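Local coordinates for Non-structural protein NS1 (Murine minute virus, PDB 4R94) that nicks viral DNA at the replication origin through its N-terminal nuclease domain and, as the full-length protein, unwinds DNA as an ATP-driven helicase, at residues E53-L56 with K57-R61; T77-E81 with M82-Q86; Q148-V151 with Y152-R155; V163-T166 with P167-I171; R170-L173 with R174-E178. One frame throughout, in Å; residues are numbered along the deposited sequence.

Interaction 1: E53-L56 with K57-R61; sequences EDEL and KSLQR
Lys-57 N donates to Glu-53 O at 2.9 Å, the opening i to i+4 bond of helix 54-70, and Ser-58, Leu-59 and Gln-60 repeat the step onto Asp-54, Glu-55 and Leu-56. Glu-53 stands at the N-cap and curls its carboxylate forward over the N-H groups of the first turn. Its OE1 accepts from Leu-56 N at 2.9 Å, the donor lying 38° out of the carboxylate plane, while OE2 takes a weak bond from Glu-55 N at 3.3 Å. Two amide N-H groups of the helix start are thus held by one side chain, whose negative charge should also suit the positive end of the helix dipole. Glu-55 and Leu-59 run side by side in the same direction, Glu-55 CG reaching Leu-59 CD1 at 4.0 Å. With CG of Lys-57 beside its own backbone N (chi1 -70°), the aliphatic stem folds over Glu-53 O, CG at 3.3 Å, before the amine bends off to Gln-52. On the outer side a water donates to Asp-54 O at 2.9 Å and accepts from Arg-61 NH2 at 2.7 Å, tying the arginine back to the first turn. The inner side faces helix 81-104: Leu-56 and Leu-59 rest on Ser-92, Gln-60 on Ile-89 and Glu-55 on Phe-99, while Lys-96 of that helix forms salt bridges with both Glu-53 and Glu-55.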
loop_
_atom_site.group_PDB
_atom_site.type_symbol
_atom_site.label_atom_id
_atom_site.label_comp_id
_atom_site.label_asym_id
_atom_site.label_seq_id
_atom_site.Cartn_x
_atom_site.Cartn_y
_atom_site.Cartn_z
ATOM N N GLU A 53 -0.241 -0.292 19.859
ATOM C CA GLU A 53 0.347 -1.607 19.674
ATOM C C GLU A 53 1.796 -1.416 19.240
ATOM O O GLU A 53 2.078 -0.600 18.362
ATOM C CB GLU A 53 -0.460 -2.404 18.645
ATOM C CG GLU A 53 -0.242 -3.906 18.684
ATOM C CD GLU A 53 0.985 -4.332 17.923
ATOM O OE1 GLU A 53 1.167 -3.844 16.791
ATOM O OE2 GLU A 53 1.770 -5.149 18.451
ATOM N N ASP A 54 2.720 -2.142 19.864
ATOM C CA ASP A 54 4.148 -1.893 19.647
ATOM C C ASP A 54 4.575 -2.004 18.183
ATOM O O ASP A 54 5.284 -1.130 17.690
ATOM C CB ASP A 54 5.001 -2.844 20.490
ATOM C CG ASP A 54 5.127 -2.391 21.932
ATOM O OD1 ASP A 54 4.895 -1.190 22.207
ATOM O OD2 ASP A 54 5.462 -3.235 22.792
ATOM N N GLU A 55 4.166 -3.078 17.509
ATOM C CA GLU A 55 4.555 -3.292 16.116
ATOM C C GLU A 55 4.008 -2.190 15.220
ATOM O O GLU A 55 4.711 -1.681 14.351
ATOM C CB GLU A 55 4.080 -4.653 15.605
ATOM C CG GLU A 55 4.473 -4.912 14.140
ATOM C CD GLU A 55 4.091 -6.300 13.646
ATOM O OE1 GLU A 55 3.297 -6.985 14.324
ATOM O OE2 GLU A 55 4.589 -6.708 12.574
ATOM N N LEU A 56 2.747 -1.834 15.434
ATOM C CA LEU A 56 2.102 -0.759 14.691
ATOM C C LEU A 56 2.842 0.564 14.862
ATOM O O LEU A 56 3.087 1.284 13.895
ATOM C CB LEU A 56 0.659 -0.616 15.148
ATOM C CG LEU A 56 -0.411 -0.236 14.142
ATOM C CD1 LEU A 56 -0.309 -1.066 12.832
ATOM C CD2 LEU A 56 -1.763 -0.424 14.808
ATOM N N LYS A 57 3.205 0.886 16.106
ATOM C CA LYS A 57 3.954 2.108 16.359
ATOM C C LYS A 57 5.277 2.117 15.602
ATOM O O LYS A 57 5.654 3.138 15.012
ATOM C CB LYS A 57 4.201 2.277 17.870
ATOM C CG LYS A 57 2.941 2.589 18.640
ATOM C CD LYS A 57 3.186 2.529 20.146
ATOM C CE LYS A 57 4.086 3.665 20.585
ATOM N NZ LYS A 57 3.481 4.969 20.208
ATOM N N SER A 58 5.967 0.981 15.608
ATOM C CA SER A 58 7.251 0.845 14.930
ATOM C C SER A 58 7.081 1.027 13.424
ATOM O O SER A 58 7.904 1.670 12.755
ATOM C CB SER A 58 7.867 -0.520 15.231
ATOM O OG SER A 58 9.133 -0.662 14.617
ATOM N N LEU A 59 6.008 0.451 12.895
ATOM C CA LEU A 59 5.740 0.571 11.460
ATOM C C LEU A 59 5.422 2.011 11.085
ATOM O O LEU A 59 5.879 2.504 10.038
ATOM C CB LEU A 59 4.599 -0.361 11.038
ATOM C CG LEU A 59 4.991 -1.840 11.004
ATOM C CD1 LEU A 59 3.770 -2.735 10.903
ATOM C CD2 LEU A 59 5.949 -2.104 9.844
ATOM N N GLN A 60 4.646 2.696 11.922
ATOM C CA GLN A 60 4.325 4.086 11.628
ATOM C C GLN A 60 5.591 4.946 11.683
ATOM O O GLN A 60 5.783 5.823 10.845
ATOM C CB GLN A 60 3.262 4.626 12.577
ATOM C CG GLN A 60 2.719 5.993 12.155
ATOM C CD GLN A 60 1.775 6.584 13.179
ATOM O OE1 GLN A 60 0.812 5.940 13.592
ATOM N NE2 GLN A 60 2.045 7.821 13.593
ATOM N N ARG A 61 6.473 4.682 12.644
ATOM C CA ARG A 61 7.748 5.401 12.661
ATOM C C ARG A 61 8.547 5.164 11.373
ATOM O O ARG A 61 9.143 6.094 10.839
ATOM C CB ARG A 61 8.582 5.023 13.889
ATOM C CG ARG A 61 8.090 5.718 15.156
ATOM C CD ARG A 61 9.078 5.574 16.308
ATOM N NE ARG A 61 9.168 4.194 16.749
ATOM C CZ ARG A 61 8.456 3.692 17.751
ATOM N NH1 ARG A 61 7.619 4.474 18.421
ATOM N NH2 ARG A 61 8.585 2.414 18.083
HETATM O O HOH W 1 7.346 0.268 19.199
#

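Interaction 2: T77-E81 with M82-Q86; sequences TTVDE and MTKKQ
Val-79 CG1, set opposite the backbone N (chi1 178°), meets two side chains of the first helical turn: Thr-83 CG2 at 3.8 Å, the two side chains crossing at about a right angle, and Lys-84 CG, also at 3.8 Å. Thr-83 places its methyl there by turning OG1 to the side of its own backbone N (chi1 -71°), which leaves OG1 near Asp-80 CB at 3.7 Å. Asp-80 occupies the N-cap, yet its carboxylate makes no capping bond. The Asp-80 contribution lies in its carbonyl, which takes the first i to i+4 bond of the helix: Lys-84 N donates to Asp-80 O at 3.1 Å, nearly straight (173°), and Thr-83 N adds a weak, strongly bent bond. Lys-85 N follows on Glu-81 O at 3.0 Å. Glu-81 and Lys-84 point the same way, side by side, and both carboxylate oxygens of Glu-81 stay 4.1 Å from Lys-84 NZ. Trp-67 of helix 54-70 packs on Val-79 and on Lys-84, and Ser-220 OG bonds to Asp-80 N. Within this turn the contact rests on backbone bonds and a small apolar touch, whereas the Glu-81 and Lys-84 charges, too distant for a salt bridge, probably offer only a mild electrostatic attraction.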
loop_
_atom_site.group_PDB
_atom_site.type_symbol
_atom_site.label_atom_id
_atom_site.label_comp_id
_atom_site.label_asym_id
_atom_site.label_seq_id
_atom_site.Cartn_x
_atom_site.Cartn_y
_atom_site.Cartn_z
ATOM N N THR A 77 7.281 21.653 -0.003
ATOM C CA THR A 77 6.184 20.697 0.026
ATOM C C THR A 77 5.036 21.285 0.834
ATOM O O THR A 77 5.247 21.780 1.941
ATOM C CB THR A 77 6.616 19.354 0.642
ATOM O OG1 THR A 77 7.991 19.094 0.330
ATOM C CG2 THR A 77 5.750 18.222 0.117
ATOM N N THR A 78 3.826 21.247 0.287
ATOM C CA THR A 78 2.670 21.783 0.999
ATOM C C THR A 78 1.551 20.756 1.157
ATOM O O THR A 78 0.377 21.112 1.135
ATOM C CB THR A 78 2.087 23.033 0.287
ATOM O OG1 THR A 78 1.802 22.722 -1.082
ATOM C CG2 THR A 78 3.065 24.199 0.354
ATOM N N VAL A 79 1.909 19.484 1.302
ATOM C CA VAL A 79 0.900 18.462 1.576
ATOM C C VAL A 79 0.323 18.686 2.973
ATOM O O VAL A 79 1.080 18.906 3.916
ATOM C CB VAL A 79 1.483 17.035 1.482
ATOM C CG1 VAL A 79 0.418 16.001 1.824
ATOM C CG2 VAL A 79 2.051 16.779 0.086
ATOM N N ASP A 80 -1.007 18.634 3.095
ATOM C CA ASP A 80 -1.682 18.793 4.391
ATOM C C ASP A 80 -1.096 17.870 5.456
ATOM O O ASP A 80 -0.761 16.717 5.185
ATOM C CB ASP A 80 -3.190 18.513 4.276
ATOM C CG ASP A 80 -3.949 19.611 3.553
ATOM O OD1 ASP A 80 -3.364 20.686 3.299
ATOM O OD2 ASP A 80 -5.143 19.397 3.242
ATOM N N GLU A 81 -0.985 18.381 6.674
ATOM C CA GLU A 81 -0.499 17.583 7.781
ATOM C C GLU A 81 -1.410 16.391 8.057
ATOM O O GLU A 81 -0.917 15.301 8.360
ATOM C CB GLU A 81 -0.364 18.449 9.033
ATOM C CG GLU A 81 0.724 19.493 8.894
ATOM C CD GLU A 81 2.056 18.882 8.504
ATOM O OE1 GLU A 81 2.472 17.898 9.155
ATOM O OE2 GLU A 81 2.684 19.374 7.540
ATOM N N MET A 82 -2.724 16.597 7.942
ATOM C CA MET A 82 -3.690 15.525 8.202
ATOM C C MET A 82 -3.518 14.402 7.185
ATOM O O MET A 82 -3.667 13.224 7.506
ATOM C CB MET A 82 -5.131 16.049 8.156
ATOM C CG MET A 82 -6.190 14.948 8.294
ATOM S SD MET A 82 -7.882 15.532 8.574
ATOM C CE MET A 82 -7.669 16.490 10.066
ATOM N N THR A 83 -3.202 14.787 5.955
ATOM C CA THR A 83 -3.040 13.830 4.868
ATOM C C THR A 83 -1.805 12.960 5.098
ATOM O O THR A 83 -1.872 11.725 5.015
ATOM C CB THR A 83 -2.965 14.562 3.529
ATOM O OG1 THR A 83 -4.267 15.082 3.214
ATOM C CG2 THR A 83 -2.518 13.621 2.407
ATOM N N LYS A 84 -0.682 13.595 5.401
ATOM C CA LYS A 84 0.540 12.864 5.727
ATOM C C LYS A 84 0.332 11.915 6.902
ATOM O O LYS A 84 0.724 10.751 6.850
ATOM C CB LYS A 84 1.681 13.835 6.041
ATOM C CG LYS A 84 2.274 14.502 4.796
ATOM C CD LYS A 84 3.240 15.636 5.165
ATOM C CE LYS A 84 4.326 15.164 6.117
ATOM N NZ LYS A 84 5.186 16.292 6.605
ATOM N N LYS A 85 -0.283 12.412 7.964
ATOM C CA LYS A 85 -0.533 11.573 9.125
ATOM C C LYS A 85 -1.362 10.346 8.769
ATOM O O LYS A 85 -1.051 9.229 9.199
ATOM C CB LYS A 85 -1.244 12.362 10.214
ATOM C CG LYS A 85 -1.254 11.636 11.545
ATOM C CD LYS A 85 -1.241 12.628 12.685
ATOM C CE LYS A 85 -0.674 12.009 13.954
ATOM N NZ LYS A 85 0.808 11.857 13.928
ATOM N N GLN A 86 -2.417 10.546 7.992
ATOM C CA GLN A 86 -3.276 9.416 7.667
ATOM C C GLN A 86 -2.541 8.413 6.788
ATOM O O GLN A 86 -2.717 7.193 6.959
ATOM C CB GLN A 86 -4.568 9.884 7.001
ATOM C CG GLN A 86 -5.521 8.737 6.625
ATOM C CD GLN A 86 -6.130 8.064 7.846
ATOM O OE1 GLN A 86 -7.209 8.452 8.297
ATOM N NE2 GLN A 86 -5.436 7.054 8.392
#

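Interaction 3: Q148-V151 with Y152-R155; sequences QLNV and YWSR
Tyr-152, Trp-153, Ser-154 and Arg-155 each send their backbone N-H to the carbonyl four residues back, from Gln-148 to Val-151, in regular alpha-helical geometry. Ser-154 OG sits between its own backbone N and carbonyl carbon (chi1 61°), a torsion that folds it onto the preceding turn, 2.9 Å from Val-151 O and 3.0 Å from Asn-150 O. Helix 167-179 covers this side, Arg-174 being the outer partner of the hydroxyl. Tyr-152 leans its ring back along the helix, CD2 coming 3.3 Å from Gln-148 O. One water bridges the polar ends of this pair, donating to Gln-148 OE1 at 2.8 Å and lying 3.0 Å from Tyr-152 OH. Val-151 and Arg-155 lie alongside each other, with Val-151 CG1 against Arg-155 CD at 3.9 Å, so the aliphatic stem of the arginine covers the valine methyl. Asn-150 ND2 approaches the Trp-153 ring at its edge, near the ring plane, but bonds to Ala-177 O, while OD1 accepts from Arg-146 NH1. Trp-153 donates from NE1 to Lys-31 O, and its indole meets Phe-30 edge-to-face. Helix 142-160 thus packs its Leu-149 and Trp-153 face on strand 24-31, in the alpha/beta manner of HUH (rolling-circle Rep) nucleases, the side chain of Trp-153 about 8 Å from that of metal-binding His-127.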
loop_
_atom_site.group_PDB
_atom_site.type_symbol
_atom_site.label_atom_id
_atom_site.label_comp_id
_atom_site.label_asym_id
_atom_site.label_seq_id
_atom_site.Cartn_x
_atom_site.Cartn_y
_atom_site.Cartn_z
ATOM N N GLN A 148 -8.307 -12.983 3.162
ATOM C CA GLN A 148 -7.683 -12.855 4.475
ATOM C C GLN A 148 -7.237 -11.425 4.722
ATOM O O GLN A 148 -7.460 -10.864 5.806
ATOM C CB GLN A 148 -6.491 -13.795 4.602
ATOM C CG GLN A 148 -6.887 -15.254 4.591
ATOM C CD GLN A 148 -7.757 -15.604 5.776
ATOM O OE1 GLN A 148 -7.493 -15.169 6.897
ATOM N NE2 GLN A 148 -8.808 -16.379 5.533
ATOM N N LEU A 149 -6.605 -10.844 3.710
ATOM C CA LEU A 149 -6.173 -9.463 3.801
ATOM C C LEU A 149 -7.358 -8.541 4.041
ATOM O O LEU A 149 -7.243 -7.603 4.817
ATOM C CB LEU A 149 -5.407 -9.039 2.531
ATOM C CG LEU A 149 -3.977 -9.577 2.419
ATOM C CD1 LEU A 149 -3.373 -9.122 1.087
ATOM C CD2 LEU A 149 -3.068 -9.180 3.612
ATOM N N ASN A 150 -8.488 -8.792 3.386
ATOM C CA ASN A 150 -9.648 -7.926 3.573
ATOM C C ASN A 150 -10.220 -8.097 4.976
ATOM O O ASN A 150 -10.698 -7.132 5.567
ATOM C CB ASN A 150 -10.728 -8.214 2.525
ATOM C CG ASN A 150 -11.546 -6.982 2.168
ATOM O OD1 ASN A 150 -12.000 -6.848 1.045
ATOM N ND2 ASN A 150 -11.715 -6.072 3.112
ATOM N N VAL A 151 -10.149 -9.309 5.524
ATOM C CA VAL A 151 -10.563 -9.502 6.931
ATOM C C VAL A 151 -9.745 -8.627 7.873
ATOM O O VAL A 151 -10.304 -7.867 8.677
ATOM C CB VAL A 151 -10.435 -10.969 7.371
ATOM C CG1 VAL A 151 -10.635 -11.086 8.903
ATOM C CG2 VAL A 151 -11.449 -11.818 6.628
ATOM N N TYR A 152 -8.425 -8.702 7.775
ATOM C CA TYR A 152 -7.578 -7.929 8.684
ATOM C C TYR A 152 -7.667 -6.427 8.427
ATOM O O TYR A 152 -7.655 -5.632 9.372
ATOM C CB TYR A 152 -6.127 -8.396 8.600
ATOM C CG TYR A 152 -5.929 -9.772 9.205
ATOM C CD1 TYR A 152 -6.267 -10.023 10.537
ATOM C CD2 TYR A 152 -5.430 -10.813 8.441
ATOM C CE1 TYR A 152 -6.099 -11.284 11.088
ATOM C CE2 TYR A 152 -5.261 -12.071 8.979
ATOM C CZ TYR A 152 -5.597 -12.302 10.292
ATOM O OH TYR A 152 -5.422 -13.567 10.819
ATOM N N TRP A 153 -7.815 -6.041 7.158
ATOM C CA TRP A 153 -7.910 -4.630 6.798
ATOM C C TRP A 153 -9.175 -4.019 7.395
ATOM O O TRP A 153 -9.134 -2.952 8.026
ATOM C CB TRP A 153 -7.877 -4.493 5.260
ATOM C CG TRP A 153 -7.981 -3.107 4.678
ATOM C CD1 TRP A 153 -8.888 -2.691 3.735
ATOM C CD2 TRP A 153 -7.111 -1.987 4.913
ATOM N NE1 TRP A 153 -8.645 -1.379 3.379
ATOM C CE2 TRP A 153 -7.567 -0.921 4.100
ATOM C CE3 TRP A 153 -5.996 -1.774 5.743
ATOM C CZ2 TRP A 153 -6.956 0.334 4.089
ATOM C CZ3 TRP A 153 -5.382 -0.529 5.721
ATOM C CH2 TRP A 153 -5.874 0.514 4.921
ATOM N N SER A 154 -10.297 -4.712 7.233
ATOM C CA SER A 154 -11.560 -4.194 7.756
ATOM C C SER A 154 -11.491 -4.139 9.277
ATOM O O SER A 154 -11.944 -3.174 9.894
ATOM C CB SER A 154 -12.739 -5.050 7.294
ATOM O OG SER A 154 -12.618 -6.392 7.750
ATOM N N ARG A 155 -10.888 -5.164 9.873
ATOM C CA ARG A 155 -10.733 -5.199 11.321
ATOM C C ARG A 155 -9.919 -4.033 11.839
ATOM O O ARG A 155 -10.328 -3.369 12.807
ATOM C CB ARG A 155 -10.088 -6.514 11.756
ATOM C CG ARG A 155 -11.091 -7.642 11.793
ATOM C CD ARG A 155 -10.445 -8.955 12.130
ATOM N NE ARG A 155 -9.998 -8.990 13.522
ATOM C CZ ARG A 155 -9.350 -10.011 14.070
ATOM N NH1 ARG A 155 -9.083 -11.089 13.346
ATOM N NH2 ARG A 155 -8.975 -9.952 15.341
HETATM O O HOH W 2 -5.241 -15.513 8.568
#

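Interaction 4: V163-T166 with P167-I171; sequences VQLT and PAERI
Thr-166 and Glu-169 grip each other by two reciprocal bonds, the tight part of this helix start. Glu-169 N donates to Thr-166 OG1 at 3.0 Å, and Thr-166 N returns a bond to Glu-169 OE1 at 2.8 Å, meeting the carboxylate from above its plane, 40° out. A chi1 of 68° swings OG1 in over the first turn, where it also presses on Glu-169 CG at 3.2 Å. Close by, Thr-166 CB and Pro-167 CD are squeezed to 3.5 Å, while buried Leu-165 lays CD2 against Glu-169 OE1 at 3.7 Å. The Glu-169 carboxylate is satisfied further by a salt bridge from Lys-40 and a bond from Asn-38 ND2. Toward Arg-170 the contact is looser. Leu-165 CB touches Arg-170 CG at 3.8 Å and lies over one face of the guanidinium, and a water joins the two residues unevenly, donating firmly to Leu-165 O at 2.7 Å but accepting only weakly from Arg-170 NH2. Pro-167 and Ala-168 are exposed in the first turn, where Pro-167, first residue of the helix, has no i to i-4 helical bond to make, so its lack of an N-H costs nothing. Reciprocal bonding of this kind defines the capping box, here closing the N-terminus of helix 167-179.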
loop_
_atom_site.group_PDB
_atom_site.type_symbol
_atom_site.label_atom_id
_atom_site.label_comp_id
_atom_site.label_asym_id
_atom_site.label_seq_id
_atom_site.Cartn_x
_atom_site.Cartn_y
_atom_site.Cartn_z
ATOM N N VAL A 163 -13.987 8.405 14.140
ATOM C CA VAL A 163 -15.367 8.855 14.289
ATOM C C VAL A 163 -15.997 8.056 15.424
ATOM O O VAL A 163 -15.847 6.843 15.478
ATOM C CB VAL A 163 -16.175 8.685 12.994
ATOM C CG1 VAL A 163 -17.626 9.123 13.202
ATOM C CG2 VAL A 163 -15.533 9.476 11.853
ATOM N N GLN A 164 -16.661 8.738 16.351
ATOM C CA GLN A 164 -17.356 8.051 17.433
ATOM C C GLN A 164 -18.491 7.211 16.862
ATOM O O GLN A 164 -19.436 7.735 16.277
ATOM C CB GLN A 164 -17.886 9.060 18.457
ATOM C CG GLN A 164 -18.751 8.449 19.552
ATOM C CD GLN A 164 -18.016 8.307 20.873
ATOM O OE1 GLN A 164 -16.850 8.689 20.996
ATOM N NE2 GLN A 164 -18.701 7.760 21.873
ATOM N N LEU A 165 -18.390 5.899 17.016
ATOM C CA LEU A 165 -19.383 4.991 16.462
ATOM C C LEU A 165 -20.046 4.145 17.543
ATOM O O LEU A 165 -19.381 3.746 18.495
ATOM C CB LEU A 165 -18.735 4.065 15.437
ATOM C CG LEU A 165 -18.089 4.715 14.218
ATOM C CD1 LEU A 165 -17.352 3.661 13.414
ATOM C CD2 LEU A 165 -19.153 5.390 13.369
ATOM N N THR A 166 -21.335 3.860 17.381
ATOM C CA THR A 166 -22.013 2.848 18.202
ATOM C C THR A 166 -21.486 1.461 17.841
ATOM O O THR A 166 -20.869 1.286 16.793
ATOM C CB THR A 166 -23.539 2.862 18.001
ATOM O OG1 THR A 166 -23.861 2.417 16.673
ATOM C CG2 THR A 166 -24.120 4.264 18.252
ATOM N N PRO A 167 -21.720 0.460 18.701
ATOM C CA PRO A 167 -21.348 -0.900 18.286
ATOM C C PRO A 167 -22.027 -1.340 16.988
ATOM O O PRO A 167 -21.373 -1.974 16.152
ATOM C CB PRO A 167 -21.803 -1.756 19.478
ATOM C CG PRO A 167 -21.629 -0.843 20.646
ATOM C CD PRO A 167 -22.064 0.522 20.134
ATOM N N ALA A 168 -23.301 -0.997 16.810
ATOM C CA ALA A 168 -24.021 -1.360 15.592
ATOM C C ALA A 168 -23.373 -0.728 14.360
ATOM O O ALA A 168 -23.279 -1.358 13.302
ATOM C CB ALA A 168 -25.483 -0.941 15.699
ATOM N N GLU A 169 -22.940 0.526 14.495
ATOM C CA GLU A 169 -22.273 1.224 13.398
ATOM C C GLU A 169 -20.896 0.640 13.087
ATOM O O GLU A 169 -20.518 0.537 11.923
ATOM C CB GLU A 169 -22.147 2.711 13.716
ATOM C CG GLU A 169 -23.482 3.438 13.713
ATOM C CD GLU A 169 -23.437 4.795 14.391
ATOM O OE1 GLU A 169 -22.448 5.110 15.093
ATOM O OE2 GLU A 169 -24.412 5.554 14.223
ATOM N N ARG A 170 -20.138 0.272 14.121
ATOM C CA ARG A 170 -18.843 -0.381 13.904
ATOM C C ARG A 170 -18.986 -1.674 13.115
ATOM O O ARG A 170 -18.207 -1.952 12.204
ATOM C CB ARG A 170 -18.159 -0.684 15.235
ATOM C CG ARG A 170 -17.424 0.469 15.806
ATOM C CD ARG A 170 -16.578 0.032 16.985
ATOM N NE ARG A 170 -16.194 1.187 17.767
ATOM C CZ ARG A 170 -15.162 1.969 17.492
ATOM N NH1 ARG A 170 -14.388 1.718 16.443
ATOM N NH2 ARG A 170 -14.903 3.006 18.274
ATOM N N ILE A 171 -19.983 -2.477 13.475
ATOM C CA ILE A 171 -20.244 -3.726 12.771
ATOM C C ILE A 171 -20.682 -3.486 11.328
ATOM O O ILE A 171 -20.272 -4.210 10.418
ATOM C CB ILE A 171 -21.319 -4.557 13.511
ATOM C CG1 ILE A 171 -20.810 -4.940 14.902
ATOM C CG2 ILE A 171 -21.703 -5.776 12.715
ATOM C CD1 ILE A 171 -19.493 -5.706 14.902
HETATM O O HOH W 3 -17.351 5.038 19.619
#

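Interaction 5: R170-L173 with R174-E178; sequences RIKL and REIAE
Lys-172, Leu-173 and Arg-174 give up the most surface to this contact, in the middle of helix 167-179. Lys-172 bends at its second torsion (chi2 60°), which carries its stem across Glu-175: CD comes 3.2 Å from Glu-175 OE1, while NZ turns aside, 4.8 Å from that oxygen, and rests near Ile-176 CD1 at 3.8 Å. Opposite charges are therefore close without pairing, and the lysine contributes mainly its methylenes. Glu-175 CG closes on Lys-172 O at 3.1 Å. Leu-173 is buried and holds the turn through its backbone, Leu-173 O accepting from Ala-177 N at 3.0 Å. Arg-174 packs CB on Arg-170 O at 3.4 Å and sends its guanidinium forward to Glu-178, where NH2 makes a salt bridge to OE2 at 2.9 Å, on the syn side but tilted out of the carboxylate plane, and NE adds a weak bond. Arg-174 NE and Glu-178 OE2 both bond to Ser-154 OG as well, while Lys-172 and Ile-176 touch strand 35-37. An i to i+4 arginine-glutamate salt bridge along one helix is a common helix-surface pairing; here the serine of helix 142-160 ties it to the neighbouring helix of the nuclease domain.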
loop_
_atom_site.group_PDB
_atom_site.type_symbol
_atom_site.label_atom_id
_atom_site.label_comp_id
_atom_site.label_asym_id
_atom_site.label_seq_id
_atom_site.Cartn_x
_atom_site.Cartn_y
_atom_site.Cartn_z
ATOM N N ARG A 170 -20.138 0.272 14.121
ATOM C CA ARG A 170 -18.843 -0.381 13.904
ATOM C C ARG A 170 -18.986 -1.674 13.115
ATOM O O ARG A 170 -18.207 -1.952 12.204
ATOM C CB ARG A 170 -18.159 -0.684 15.235
ATOM C CG ARG A 170 -17.424 0.469 15.806
ATOM C CD ARG A 170 -16.578 0.032 16.985
ATOM N NE ARG A 170 -16.194 1.187 17.767
ATOM C CZ ARG A 170 -15.162 1.969 17.492
ATOM N NH1 ARG A 170 -14.388 1.718 16.443
ATOM N NH2 ARG A 170 -14.903 3.006 18.274
ATOM N N ILE A 171 -19.983 -2.477 13.475
ATOM C CA ILE A 171 -20.244 -3.726 12.771
ATOM C C ILE A 171 -20.682 -3.486 11.328
ATOM O O ILE A 171 -20.272 -4.210 10.418
ATOM C CB ILE A 171 -21.319 -4.557 13.511
ATOM C CG1 ILE A 171 -20.810 -4.940 14.902
ATOM C CG2 ILE A 171 -21.703 -5.776 12.715
ATOM C CD1 ILE A 171 -19.493 -5.706 14.902
ATOM N N LYS A 172 -21.501 -2.460 11.115
ATOM C CA LYS A 172 -21.922 -2.119 9.771
ATOM C C LYS A 172 -20.703 -1.712 8.939
ATOM O O LYS A 172 -20.573 -2.113 7.785
ATOM C CB LYS A 172 -22.964 -0.999 9.795
ATOM C CG LYS A 172 -23.576 -0.691 8.436
ATOM C CD LYS A 172 -24.273 -1.913 7.848
ATOM C CE LYS A 172 -25.284 -1.529 6.769
ATOM N NZ LYS A 172 -24.661 -0.943 5.547
ATOM N N LEU A 173 -19.808 -0.934 9.539
ATOM C CA LEU A 173 -18.624 -0.465 8.829
ATOM C C LEU A 173 -17.730 -1.651 8.486
ATOM O O LEU A 173 -17.212 -1.748 7.376
ATOM C CB LEU A 173 -17.861 0.564 9.668
ATOM C CG LEU A 173 -16.562 1.109 9.075
ATOM C CD1 LEU A 173 -16.838 1.711 7.692
ATOM C CD2 LEU A 173 -15.957 2.140 9.990
ATOM N N ARG A 174 -17.578 -2.560 9.445
ATOM C CA ARG A 174 -16.795 -3.772 9.244
ATOM C C ARG A 174 -17.333 -4.579 8.058
ATOM O O ARG A 174 -16.567 -5.020 7.191
ATOM C CB ARG A 174 -16.799 -4.605 10.540
ATOM C CG ARG A 174 -16.217 -5.996 10.406
ATOM C CD ARG A 174 -14.692 -5.990 10.485
ATOM N NE ARG A 174 -14.178 -7.235 9.942
ATOM C CZ ARG A 174 -14.079 -8.358 10.642
ATOM N NH1 ARG A 174 -14.414 -8.361 11.926
ATOM N NH2 ARG A 174 -13.615 -9.462 10.071
ATOM N N GLU A 175 -18.654 -4.747 7.977
ATOM C CA GLU A 175 -19.200 -5.544 6.878
ATOM C C GLU A 175 -19.193 -4.793 5.533
ATOM O O GLU A 175 -19.072 -5.423 4.493
ATOM C CB GLU A 175 -20.609 -6.065 7.210
ATOM C CG GLU A 175 -21.664 -5.043 7.551
ATOM C CD GLU A 175 -22.962 -5.700 8.029
ATOM O OE1 GLU A 175 -24.041 -5.083 7.888
ATOM O OE2 GLU A 175 -22.898 -6.840 8.545
ATOM N N ILE A 176 -19.291 -3.463 5.551
ATOM C CA ILE A 176 -19.154 -2.686 4.320
ATOM C C ILE A 176 -17.761 -2.877 3.738
ATOM O O ILE A 176 -17.616 -3.140 2.545
ATOM C CB ILE A 176 -19.409 -1.188 4.542
ATOM C CG1 ILE A 176 -20.898 -0.936 4.802
ATOM C CG2 ILE A 176 -18.962 -0.376 3.331
ATOM C CD1 ILE A 176 -21.195 0.466 5.291
ATOM N N ALA A 177 -16.741 -2.779 4.588
ATOM C CA ALA A 177 -15.363 -2.876 4.103
ATOM C C ALA A 177 -15.068 -4.252 3.498
ATOM O O ALA A 177 -14.248 -4.372 2.582
ATOM C CB ALA A 177 -14.394 -2.566 5.227
ATOM N N GLU A 178 -15.755 -5.278 3.991
ATOM C CA GLU A 178 -15.580 -6.628 3.459
ATOM C C GLU A 178 -16.423 -6.899 2.218
ATOM O O GLU A 178 -15.918 -7.393 1.206
ATOM C CB GLU A 178 -15.914 -7.654 4.534
ATOM C CG GLU A 178 -15.022 -7.551 5.739
ATOM C CD GLU A 178 -14.661 -8.900 6.296
ATOM O OE1 GLU A 178 -15.162 -9.915 5.764
ATOM O OE2 GLU A 178 -13.871 -8.951 7.260
#

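In the fold
All five contacts are short-range and partly buried, but their chemistry follows their place in the nuclease domain. Interaction 3, with half its touching residues buried, packs against the sheet through apolar and aromatic groups. Interactions 2 and 4 are more exposed helix starts: the first has an N-cap aspartate whose side chain makes no capping bond, whereas a capping box opens helix 167-179 in interaction 4, the most peripheral, its centre about 26 Å from the centre of the chain. Interaction 1 is capped by a glutamate; it touches interaction 2 where the ends of Gln-60 and Lys-85 come near each other. Interactions 4 and 5 share Arg-170 and Ile-171, and Arg-155 CG packs on Arg-174 CZ between interactions 3 and 5.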